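Local coordinates for Ycf48-like protein (Thermosynechococcus elongatus, PDB 5OJ5) that is a seven-bladed beta-propeller that binds the C-terminal extension of D1 and probably assists photosystem II assembly and replacement of photodamaged D1, at residues G112-V115 against M121-T124; E156-T159 against A163-R166; A176-A181 against S207-G212. All coordinates share one frame; numbering follows the deposited sequence.

Interaction 1. Residues G112-V115 against M121-T124; sequences GWIV and MLHT
Trp113, Met121 and Leu122 bury the most surface between these two antiparallel strands. Trp113 and His123 form a non-hydrogen-bonded pair, and their side chains run alongside each other on the same face of the sheet. CD2 of His123 sits over the centre of one face of the indole, with Trp113 CE2 3.5 Å from it. The imidazole is tilted, its plane turned 46° from that of the six-membered ring. CD2 leads, and NE2 lies a little farther from the indole. On the sheet face that carries Trp113 and His123, Met121 comes in at the edge of the indole. Its SD lies near the ring plane, 4.0 Å from Trp113 CZ3, in an edge-on Met-aromatic contact. Met121 is extended as far as SD and then bends (chi3 -70°). That bend brings Met121 CE to 3.7 Å from Val115 CG1. The thioether thus touches the indole through SD and the valine through CE.

Leu122 lies on the other face, beside Ile114. Leu122 CB is 4.1 Å from Ile114 CB, and the CD1 atoms of the two residues also touch. The backbones of this pair are joined twice. Ile114 N gives a 2.9 Å bond to Leu122 O, and Leu122 N gives one of 2.8 Å to Ile114 O. Gly112 and Thr124 make a second such pair, where glycine leaves room for Thr124 CG2, 3.5 Å from Gly112 N. His123 NE2 is hydrogen-bonded to Glu111 OE2, which restrains the imidazole.

The hairpin forms the two middle strands of a four-stranded sheet, between strands 101-108 and 132-133. Leu122 also packs on an apolar side chain of the bound peptide. The face of Trp113 and Met121 is covered by the next sheet, with Ile147 of strand 144-151 touching both residues.

Interaction 2. Residues E156-T159 against A163-R166; sequences EMIT and AIYR
Strands 156-159 and 164-166 run antiparallel at 159°, with Met157 and Tyr165 joined by two nearly straight backbone hydrogen bonds, each 2.9 Å between N of one residue and O of the other. Thr159 N extends the pairing to Ala163 O at 2.8 Å. The threonine also grips the residue just before the return strand with its side chain. Its OG1 stands between the backbone N and the carbonyl carbon (chi1 76°), where it accepts a longer bond from Ala163 N at 3.2 Å. This hydroxyl bonds to Pro141 O as well, so the end of the hairpin is tied to the loop before the sheet.

Ile158 and Ile164 lie side by side on one face, their CG1 atoms 4.0 Å apart. Glu156 and Arg166 continue that face. Glu156 OE2 approaches the edge of the guanidinium, near its plane, in a long salt bridge of 3.5 Å to Arg166 NH2. The two flat groups are turned 40° apart, so they do not meet squarely. The other carboxylate oxygen is held by Tyr196 and Arg190 of the following sheet. Glu156 therefore links its own hairpin to the adjoining blade.

Short antiparallel hairpins of this kind form the two middle strands of the four-stranded blades of a beta-propeller.

Interaction 3. Residues A176-A181 against S207-G212; sequences ALVQEA and STWEPG
This contact lies at the seam between two successive propeller blades, where Leu177 and Val178 at the outer edge of one sheet meet Trp209 of the next. Both aliphatic side chains point toward the indole and touch different parts of it. Val178 CG2 comes closest, 3.2 Å from Trp209 NE1, which is tight packing. The same methyl is 3.6 Å from Trp209 CD1, so it sits against the pyrrole part of the ring system. The valine and tryptophan side chains pass antiparallel to each other. Leu177 reaches the far end of the indole, with CD1 4.0 Å from Trp209 CH2. The leucine chain stands roughly perpendicular to that of the tryptophan. Trp209 CG is anti to the backbone N (chi1 178°), which swings the indole out from its strand toward the other blade.

A classic beta bulge puts both residues within reach. Leu177 and Val178 together face the single residue Ile164 of strand 164-167, and the chain turns a corner at Leu177. The extra residue lets two consecutive side chains point toward the same indole. Ile164 itself packs on Trp209 too, so the bulge and its partner strand share one aromatic neighbour.

The indole is also held from its own side. Its NE1 is hydrogen-bonded to Gln213 O, and Pro211 N stands over one face of the Trp209 indole, 3.6 Å from the ring plane and off-centre. The chain thus folds back beside its own tryptophan after strand 205-209. Residues 207-212 belong to the Arg-rich patch identified by experiment, but the part of them that meets residues 176-181 is the indole of Trp209, touched by aliphatic groups. Only 124 Å² is buried between the two segments. Tyr196 of strand 196-199 packs against Trp209 from within its own sheet.

Interactions 1 and 2 are hairpins inside two successive blades, both largely buried and held by backbone hydrogen bonds. Interaction 3 joins two blades and relies on van der Waals packing of aliphatic groups against an indole, over a much smaller area. One side of interaction 3 lies in the sheet of interaction 2. Strand 164-167 pairs with strand 175-178, and Ile164 CD1 comes within 3.5 Å of Trp209 CD2. Interaction 1 adjoins interaction 2, with Met121 near Met157, whose side chain has alternate positions, but stays about 12 Å from interaction 3 at the nearest atoms. Aromatic and sulfur packing marks the first hairpin, while the second adds a charged pair. Several residues of segments 176-181 and 207-212 that take no part in interaction 3 are exposed.

Interaction 1. Residues G112-V115 against M121-T124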
loop_
_atom_site.group_PDB
_atom_site.type_symbol
_atom_site.label_atom_id
_atom_site.label_comp_id
_atom_site.label_asym_id
_atom_site.label_seq_id
_atom_site.Cartn_x
_atom_site.Cartn_y
_atom_site.Cartn_z
ATOM N N GLY A 112 -13.130 11.680 3.069
ATOM C CA GLY A 112 -12.542 10.365 3.081
ATOM C C GLY A 112 -13.434 9.328 2.433
ATOM O O GLY A 112 -14.652 9.461 2.369
ATOM N N TRP A 113 -12.771 8.262 1.994
ATOM C CA TRP A 113 -13.420 7.181 1.275
ATOM C C TRP A 113 -12.830 5.857 1.737
ATOM O O TRP A 113 -11.618 5.767 1.975
ATOM C CB TRP A 113 -13.144 7.296 -0.228
ATOM C CG TRP A 113 -13.469 8.612 -0.854
ATOM C CD1 TRP A 113 -12.744 9.760 -0.771
ATOM C CD2 TRP A 113 -14.601 8.915 -1.664
ATOM N NE1 TRP A 113 -13.351 10.769 -1.503
ATOM C CE2 TRP A 113 -14.489 10.269 -2.058
ATOM C CE3 TRP A 113 -15.681 8.156 -2.128
ATOM C CZ2 TRP A 113 -15.433 10.882 -2.896
ATOM C CZ3 TRP A 113 -16.634 8.771 -2.949
ATOM C CH2 TRP A 113 -16.482 10.110 -3.322
ATOM N N ILE A 114 -13.670 4.837 1.838
ATOM C CA ILE A 114 -13.235 3.458 2.091
ATOM C C ILE A 114 -13.901 2.584 1.045
ATOM O O ILE A 114 -15.092 2.753 0.770
ATOM C CB ILE A 114 -13.669 2.983 3.494
ATOM C CG1 ILE A 114 -12.984 3.824 4.580
ATOM C CG2 ILE A 114 -13.344 1.497 3.680
ATOM C CD1 ILE A 114 -13.618 3.639 5.962
ATOM N N VAL A 115 -13.151 1.625 0.489
ATOM C CA VAL A 115 -13.775 0.617 -0.354
ATOM C C VAL A 115 -13.336 -0.768 0.069
ATOM O O VAL A 115 -12.272 -0.970 0.661
ATOM C CB VAL A 115 -13.520 0.836 -1.860
ATOM C CG1 VAL A 115 -14.106 2.148 -2.315
ATOM C CG2 VAL A 115 -12.020 0.755 -2.212
ATOM N N MET A 121 -18.652 0.783 -0.508
ATOM C CA MET A 121 -18.013 2.093 -0.523
ATOM C C MET A 121 -18.626 2.936 0.586
ATOM O O MET A 121 -19.849 3.058 0.678
ATOM C CB MET A 121 -18.203 2.776 -1.881
ATOM C CG MET A 121 -17.628 4.197 -1.923
ATOM S SD MET A 121 -17.728 4.971 -3.526
ATOM C CE MET A 121 -16.531 4.015 -4.420
ATOM N N LEU A 122 -17.754 3.526 1.391
ATOM C CA LEU A 122 -18.141 4.440 2.455
ATOM C C LEU A 122 -17.488 5.791 2.199
ATOM O O LEU A 122 -16.381 5.890 1.635
ATOM C CB LEU A 122 -17.647 3.916 3.795
ATOM C CG LEU A 122 -18.064 2.489 4.151
ATOM C CD1 LEU A 122 -17.401 2.036 5.438
ATOM C CD2 LEU A 122 -19.551 2.343 4.242
ATOM N N HIS A 123 -18.165 6.846 2.643
ATOM C CA HIS A 123 -17.736 8.204 2.388
ATOM C C HIS A 123 -18.013 9.063 3.603
ATOM O O HIS A 123 -19.047 8.923 4.278
ATOM C CB HIS A 123 -18.491 8.718 1.145
ATOM C CG HIS A 123 -18.179 10.131 0.747
ATOM N ND1 HIS A 123 -19.142 11.107 0.720
ATOM C CD2 HIS A 123 -17.051 10.708 0.298
ATOM C CE1 HIS A 123 -18.616 12.235 0.276
ATOM N NE2 HIS A 123 -17.337 12.028 0.030
ATOM N N THR A 124 -17.137 10.027 3.828
ATOM C CA THR A 124 -17.287 11.027 4.881
ATOM C C THR A 124 -16.840 12.377 4.339
ATOM O O THR A 124 -15.906 12.465 3.537
ATOM C CB THR A 124 -16.441 10.642 6.143
ATOM O OG1 THR A 124 -16.658 11.612 7.162
ATOM C CG2 THR A 124 -14.955 10.591 5.878
#

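Interaction 2. Residues E156-T159 against A163-R166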
loop_
_atom_site.group_PDB
_atom_site.type_symbol
_atom_site.label_atom_id
_atom_site.label_comp_id
_atom_site.label_asym_id
_atom_site.label_seq_id
_atom_site.Cartn_x
_atom_site.Cartn_y
_atom_site.Cartn_z
ATOM N N GLU A 156 -10.937 8.677 -7.476
ATOM C CA GLU A 156 -10.760 7.616 -8.460
ATOM C C GLU A 156 -10.747 6.273 -7.783
ATOM O O GLU A 156 -10.248 6.128 -6.683
ATOM C CB GLU A 156 -9.551 7.814 -9.250
ATOM C CG GLU A 156 -8.328 8.031 -8.640
ATOM C CD GLU A 156 -7.332 8.616 -9.650
ATOM O OE1 GLU A 156 -6.183 8.176 -9.628
ATOM O OE2 GLU A 156 -7.673 9.483 -10.506
ATOM N N MET A 157 -11.324 5.291 -8.467
ATOM C CA MET A 157 -11.467 3.939 -7.957
ATOM C C MET A 157 -10.966 2.937 -8.990
ATOM O O MET A 157 -11.217 3.088 -10.191
ATOM C CB MET A 157 -12.979 3.687 -7.667
ATOM C CG MET A 157 -13.245 2.249 -7.206
ATOM S SD MET A 157 -14.877 1.901 -6.618
ATOM C CE MET A 157 -15.894 2.424 -8.013
ATOM N N ILE A 158 -10.279 1.913 -8.516
ATOM C CA ILE A 158 -9.841 0.817 -9.375
ATOM C C ILE A 158 -10.391 -0.466 -8.790
ATOM O O ILE A 158 -10.292 -0.699 -7.571
ATOM C CB ILE A 158 -8.303 0.751 -9.506
ATOM C CG1 ILE A 158 -7.825 2.104 -10.030
ATOM C CG2 ILE A 158 -7.908 -0.371 -10.480
ATOM C CD1 ILE A 158 -6.385 2.119 -10.517
ATOM N N THR A 159 -10.937 -1.333 -9.659
ATOM C CA THR A 159 -11.411 -2.633 -9.195
ATOM C C THR A 159 -10.303 -3.654 -9.175
ATOM O O THR A 159 -9.212 -3.437 -9.689
ATOM C CB THR A 159 -12.593 -3.151 -10.019
ATOM O OG1 THR A 159 -12.106 -3.621 -11.272
ATOM C CG2 THR A 159 -13.683 -2.083 -10.210
ATOM N N ALA A 163 -10.526 -2.307 -13.686
ATOM C CA ALA A 163 -11.414 -1.285 -14.247
ATOM C C ALA A 163 -11.247 -0.009 -13.428
ATOM O O ALA A 163 -11.081 -0.066 -12.207
ATOM C CB ALA A 163 -12.868 -1.785 -14.218
ATOM N N ILE A 164 -11.190 1.129 -14.115
ATOM C CA ILE A 164 -10.851 2.406 -13.498
ATOM C C ILE A 164 -12.004 3.376 -13.720
ATOM O O ILE A 164 -12.461 3.549 -14.856
ATOM C CB ILE A 164 -9.558 3.000 -14.090
ATOM C CG1 ILE A 164 -8.410 2.003 -13.987
ATOM C CG2 ILE A 164 -9.242 4.342 -13.416
ATOM C CD1 ILE A 164 -7.084 2.522 -14.549
ATOM N N TYR A 165 -12.460 4.008 -12.644
ATOM C CA TYR A 165 -13.575 4.948 -12.652
ATOM C C TYR A 165 -13.196 6.216 -11.900
ATOM O O TYR A 165 -12.389 6.187 -10.971
ATOM C CB TYR A 165 -14.792 4.343 -11.957
ATOM C CG TYR A 165 -15.287 3.132 -12.672
ATOM C CD1 TYR A 165 -16.300 3.225 -13.610
ATOM C CD2 TYR A 165 -14.705 1.878 -12.423
ATOM C CE1 TYR A 165 -16.705 2.106 -14.321
ATOM C CE2 TYR A 165 -15.105 0.767 -13.097
ATOM C CZ TYR A 165 -16.095 0.898 -14.057
ATOM O OH TYR A 165 -16.484 -0.228 -14.715
ATOM N N ARG A 166 -13.834 7.319 -12.266
ATOM C CA ARG A 166 -13.656 8.569 -11.551
ATOM C C ARG A 166 -15.011 9.199 -11.263
ATOM O O ARG A 166 -15.928 9.133 -12.074
ATOM C CB ARG A 166 -12.783 9.559 -12.363
ATOM C CG ARG A 166 -12.294 10.821 -11.661
ATOM C CD ARG A 166 -11.400 11.691 -12.586
ATOM N NE ARG A 166 -10.024 11.169 -12.700
ATOM C CZ ARG A 166 -9.397 10.946 -13.848
ATOM N NH1 ARG A 166 -10.033 11.169 -14.994
ATOM N NH2 ARG A 166 -8.147 10.484 -13.854
#

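Interaction 3. Residues A176-A181 against S207-G212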
loop_
_atom_site.group_PDB
_atom_site.type_symbol
_atom_site.label_atom_id
_atom_site.label_comp_id
_atom_site.label_asym_id
_atom_site.label_seq_id
_atom_site.Cartn_x
_atom_site.Cartn_y
_atom_site.Cartn_z
ATOM N N ALA A 176 -16.414 5.840 -16.473
ATOM C CA ALA A 176 -15.478 4.773 -16.767
ATOM C C ALA A 176 -14.307 5.323 -17.554
ATOM O O ALA A 176 -14.480 5.942 -18.610
ATOM C CB ALA A 176 -16.199 3.679 -17.543
ATOM N N LEU A 177 -13.116 5.147 -17.035
ATOM C CA LEU A 177 -11.891 5.481 -17.737
ATOM C C LEU A 177 -11.292 4.271 -18.411
ATOM O O LEU A 177 -10.790 4.394 -19.531
ATOM C CB LEU A 177 -10.858 6.089 -16.792
ATOM C CG LEU A 177 -11.345 7.294 -16.008
ATOM C CD1 LEU A 177 -10.214 7.773 -15.131
ATOM C CD2 LEU A 177 -11.875 8.360 -16.885
ATOM N N VAL A 178 -11.365 3.110 -17.759
ATOM C CA VAL A 178 -10.891 1.855 -18.333
ATOM C C VAL A 178 -11.927 0.801 -17.996
ATOM O O VAL A 178 -12.216 0.569 -16.818
ATOM C CB VAL A 178 -9.517 1.424 -17.773
ATOM C CG1 VAL A 178 -9.129 0.023 -18.269
ATOM C CG2 VAL A 178 -8.442 2.438 -18.134
ATOM N N GLN A 179 -12.467 0.136 -19.030
ATOM C CA GLN A 179 -13.399 -0.969 -18.843
ATOM C C GLN A 179 -12.834 -2.290 -19.308
ATOM O O GLN A 179 -13.489 -3.327 -19.125
ATOM C CB GLN A 179 -14.687 -0.712 -19.638
ATOM C CG GLN A 179 -15.420 0.477 -19.111
ATOM C CD GLN A 179 -16.779 0.656 -19.730
ATOM O OE1 GLN A 179 -17.711 -0.050 -19.389
ATOM N NE2 GLN A 179 -16.901 1.630 -20.620
ATOM N N GLU A 180 -11.624 -2.312 -19.863
ATOM C CA GLU A 180 -11.029 -3.565 -20.356
ATOM C C GLU A 180 -10.302 -4.202 -19.184
ATOM O O GLU A 180 -9.208 -3.764 -18.795
ATOM C CB GLU A 180 -10.074 -3.256 -21.509
ATOM C CG GLU A 180 -10.725 -2.654 -22.693
ATOM C CD GLU A 180 -10.283 -1.237 -22.924
ATOM O OE1 GLU A 180 -9.973 -0.920 -24.102
ATOM O OE2 GLU A 180 -10.287 -0.450 -21.925
ATOM N N ALA A 181 -10.936 -5.192 -18.573
ATOM C CA ALA A 181 -10.382 -5.846 -17.389
ATOM C C ALA A 181 -9.139 -6.655 -17.731
ATOM O O ALA A 181 -9.035 -7.228 -18.823
ATOM C CB ALA A 181 -11.463 -6.763 -16.807
ATOM N N SER A 207 1.522 -4.391 -15.931
ATOM C CA SER A 207 0.795 -3.469 -16.786
ATOM C C SER A 207 0.877 -2.068 -16.190
ATOM O O SER A 207 0.948 -1.901 -14.970
ATOM C CB SER A 207 -0.656 -3.855 -16.965
ATOM O OG SER A 207 -0.735 -5.178 -17.510
ATOM N N THR A 208 0.841 -1.057 -17.054
ATOM C CA THR A 208 0.812 0.336 -16.625
ATOM C C THR A 208 -0.373 1.069 -17.238
ATOM O O THR A 208 -0.859 0.715 -18.320
ATOM C CB THR A 208 2.121 1.068 -16.969
ATOM O OG1 THR A 208 2.342 1.005 -18.381
ATOM C CG2 THR A 208 3.330 0.478 -16.246
ATOM N N TRP A 209 -0.806 2.115 -16.543
ATOM C CA TRP A 209 -1.863 2.977 -17.073
ATOM C C TRP A 209 -1.579 4.394 -16.652
ATOM O O TRP A 209 -1.156 4.635 -15.533
ATOM C CB TRP A 209 -3.241 2.546 -16.547
ATOM C CG TRP A 209 -4.344 3.463 -17.044
ATOM C CD1 TRP A 209 -4.979 3.386 -18.228
ATOM C CD2 TRP A 209 -4.868 4.614 -16.359
ATOM N NE1 TRP A 209 -5.912 4.418 -18.319
ATOM C CE2 TRP A 209 -5.869 5.158 -17.172
ATOM C CE3 TRP A 209 -4.601 5.202 -15.127
ATOM C CZ2 TRP A 209 -6.603 6.297 -16.794
ATOM C CZ3 TRP A 209 -5.330 6.328 -14.756
ATOM C CH2 TRP A 209 -6.314 6.836 -15.582
ATOM N N GLU A 210 -1.864 5.342 -17.537
ATOM C CA GLU A 210 -1.849 6.746 -17.158
ATOM C C GLU A 210 -3.051 7.425 -17.771
ATOM O O GLU A 210 -3.574 6.977 -18.791
ATOM C CB GLU A 210 -0.585 7.485 -17.587
ATOM C CG GLU A 210 -0.336 7.491 -19.014
ATOM C CD GLU A 210 0.915 8.300 -19.300
ATOM O OE1 GLU A 210 0.935 9.532 -19.051
ATOM O OE2 GLU A 210 1.895 7.682 -19.734
ATOM N N PRO A 211 -3.486 8.546 -17.178
ATOM C CA PRO A 211 -4.644 9.279 -17.685
ATOM C C PRO A 211 -4.494 9.536 -19.164
ATOM O O PRO A 211 -3.405 9.889 -19.648
ATOM C CB PRO A 211 -4.597 10.579 -16.885
ATOM C CG PRO A 211 -4.044 10.152 -15.581
ATOM C CD PRO A 211 -3.047 9.052 -15.874
ATOM N N GLY A 212 -5.598 9.372 -19.879
ATOM C CA GLY A 212 -5.616 9.496 -21.295
ATOM C C GLY A 212 -5.594 8.176 -22.017
ATOM O O GLY A 212 -6.101 8.080 -23.131
#